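Local coordinates for restriction endonuclease Hpy99I (PDB 3GOX), which probably cleaves DNA at a specific pseudopalindromic site, as a type II restriction endonuclease of the beta-beta-alpha-Me class that binds zinc, at residues A[33-38]-A[43-48]. Residues are numbered along the deposited sequence; the frame is centred on the assembly and turned at random.
Sequences GVIRAV and AMVLFI
Met44 O accepts two backbone N-H groups, a nearly straight bond of 2.8 Å from Arg36 N and a weak one of 3.3 Å from Ala37 N, while Met44 N returns a bond to Ala37 O. Two consecutive residues of 33-38 thus face one residue of 43-48, a classic beta bulge that shifts the antiparallel register by one. Beyond it, Val34 and Leu46 form a hydrogen-bonded pair, with Val34 N to Leu46 O and Leu46 N to Val34 O both 2.9 Å. The two strands make a beta hairpin in the middle of a small antiparallel sheet, within the region assigned to an SH3-like domain; strand 17-20 flanks 33-38, and strand 52-57 flanks 43-48.

On the face that carries Ile35, Ala43, Val45 and Phe47, Ile35 CD1 reaches across to Val45 CG2 (3.7 Å) and Ala43 CB (3.9 Å). Val45 points CG1 the other way, anti to the backbone N (chi1 -179°), against Gly33 CA at 3.7 Å and over the rim of one face of the Phe47 ring. Val18 packs on both Ile35 and Val45. On the other face Val34 and Leu46 lie side by side, CG1 against CB, and Ala37 and Met44 meet through their CB atoms. Arg36 CG, anti to the carbonyl carbon (chi1 -65°), lies 3.9 Å from Leu46 CB; bends at chi2 and chi3 then bring the guanidinium NH2 near Leu46 CD2, and Val34 CG1 lies over the rim of one guanidinium face. Val137 of the second subunit packs on Val34 and Arg36.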
loop_
_atom_site.group_PDB
_atom_site.type_symbol
_atom_site.label_atom_id
_atom_site.label_comp_id
_atom_site.label_asym_id
_atom_site.label_seq_id
_atom_site.Cartn_x
_atom_site.Cartn_y
_atom_site.Cartn_z
ATOM N N GLY A 33 22.537 -10.386 13.925
ATOM C CA GLY A 33 22.992 -9.244 14.696
ATOM C C GLY A 33 24.011 -8.432 13.931
ATOM O O GLY A 33 24.604 -8.896 12.957
ATOM N N VAL A 34 24.188 -7.194 14.381
ATOM C CA VAL A 34 25.222 -6.299 13.863
ATOM C C VAL A 34 26.255 -6.040 14.980
ATOM O O VAL A 34 25.914 -5.865 16.169
ATOM C CB VAL A 34 24.612 -4.994 13.322
ATOM C CG1 VAL A 34 23.845 -4.232 14.373
ATOM C CG2 VAL A 34 25.694 -4.138 12.687
ATOM N N ILE A 35 27.538 -6.028 14.617
ATOM C CA ILE A 35 28.601 -5.805 15.588
ATOM C C ILE A 35 28.666 -4.325 15.948
ATOM O O ILE A 35 28.793 -3.484 15.058
ATOM C CB ILE A 35 29.965 -6.256 15.019
ATOM C CG1 ILE A 35 29.906 -7.729 14.594
ATOM C CG2 ILE A 35 31.107 -5.979 16.019
ATOM C CD1 ILE A 35 29.527 -8.636 15.683
ATOM N N ARG A 36 28.571 -4.018 17.251
ATOM C CA ARG A 36 28.532 -2.646 17.755
ATOM C C ARG A 36 29.784 -2.212 18.502
ATOM O O ARG A 36 30.043 -1.019 18.641
ATOM C CB ARG A 36 27.297 -2.448 18.659
ATOM C CG ARG A 36 25.948 -2.582 17.949
ATOM C CD ARG A 36 25.829 -1.763 16.654
ATOM N NE ARG A 36 24.509 -1.179 16.486
ATOM C CZ ARG A 36 24.061 -0.649 15.355
ATOM N NH1 ARG A 36 24.813 -0.675 14.259
ATOM N NH2 ARG A 36 22.840 -0.117 15.318
ATOM N N ALA A 37 30.517 -3.186 19.029
ATOM C CA ALA A 37 31.836 -2.937 19.600
ATOM C C ALA A 37 32.623 -4.230 19.545
ATOM O O ALA A 37 32.052 -5.305 19.507
ATOM C CB ALA A 37 31.723 -2.417 21.044
ATOM N N VAL A 38 33.947 -4.089 19.537
ATOM C CA VAL A 38 34.872 -5.218 19.524
ATOM C C VAL A 38 35.806 -5.127 20.731
ATOM O O VAL A 38 36.398 -4.077 20.994
ATOM C CB VAL A 38 35.715 -5.246 18.222
ATOM C CG1 VAL A 38 36.750 -6.367 18.272
ATOM C CG2 VAL A 38 34.817 -5.388 16.984
ATOM N N ALA A 43 32.600 -9.633 21.016
ATOM C CA ALA A 43 31.939 -8.525 20.356
ATOM C C ALA A 43 30.694 -8.193 21.150
ATOM O O ALA A 43 30.075 -9.083 21.755
ATOM C CB ALA A 43 31.569 -8.917 18.938
ATOM N N MET A 44 30.337 -6.918 21.138
ATOM C CA MET A 44 29.007 -6.477 21.558
ATOM C C MET A 44 28.142 -6.500 20.313
ATOM O O MET A 44 28.441 -5.793 19.350
ATOM C CB MET A 44 29.046 -5.077 22.142
ATOM C CG MET A 44 29.879 -4.969 23.402
ATOM S SD MET A 44 29.262 -6.021 24.758
ATOM C CE MET A 44 27.559 -5.494 24.923
ATOM N N VAL A 45 27.107 -7.344 20.319
ATOM C CA VAL A 45 26.271 -7.571 19.142
ATOM C C VAL A 45 24.859 -7.068 19.431
ATOM O O VAL A 45 24.286 -7.408 20.460
ATOM C CB VAL A 45 26.176 -9.074 18.824
ATOM C CG1 VAL A 45 25.316 -9.310 17.583
ATOM C CG2 VAL A 45 27.539 -9.697 18.640
ATOM N N LEU A 46 24.311 -6.261 18.534
ATOM C CA LEU A 46 22.871 -5.909 18.600
ATOM C C LEU A 46 22.116 -6.926 17.786
ATOM O O LEU A 46 22.200 -6.933 16.541
ATOM C CB LEU A 46 22.596 -4.504 18.050
ATOM C CG LEU A 46 21.120 -4.113 18.008
ATOM C CD1 LEU A 46 20.522 -4.130 19.402
ATOM C CD2 LEU A 46 20.963 -2.736 17.391
ATOM N N PHE A 47 21.372 -7.773 18.491
ATOM C CA PHE A 47 20.469 -8.708 17.831
ATOM C C PHE A 47 19.182 -7.967 17.495
ATOM O O PHE A 47 18.486 -7.462 18.365
ATOM C CB PHE A 47 20.273 -9.945 18.693
ATOM C CG PHE A 47 21.462 -10.835 18.690
ATOM C CD1 PHE A 47 21.731 -11.605 17.577
ATOM C CD2 PHE A 47 22.337 -10.879 19.765
ATOM C CE1 PHE A 47 22.839 -12.427 17.539
ATOM C CE2 PHE A 47 23.450 -11.700 19.736
ATOM C CZ PHE A 47 23.713 -12.471 18.619
ATOM N N ILE A 48 18.914 -7.869 16.199
ATOM C CA ILE A 48 17.992 -6.864 15.676
ATOM C C ILE A 48 16.524 -7.191 15.980
ATOM O O ILE A 48 15.750 -6.289 16.325
ATOM C CB ILE A 48 18.195 -6.656 14.160
ATOM C CG1 ILE A 48 19.622 -6.157 13.906
ATOM C CG2 ILE A 48 17.139 -5.697 13.580
ATOM C CD1 ILE A 48 20.095 -6.361 12.485
#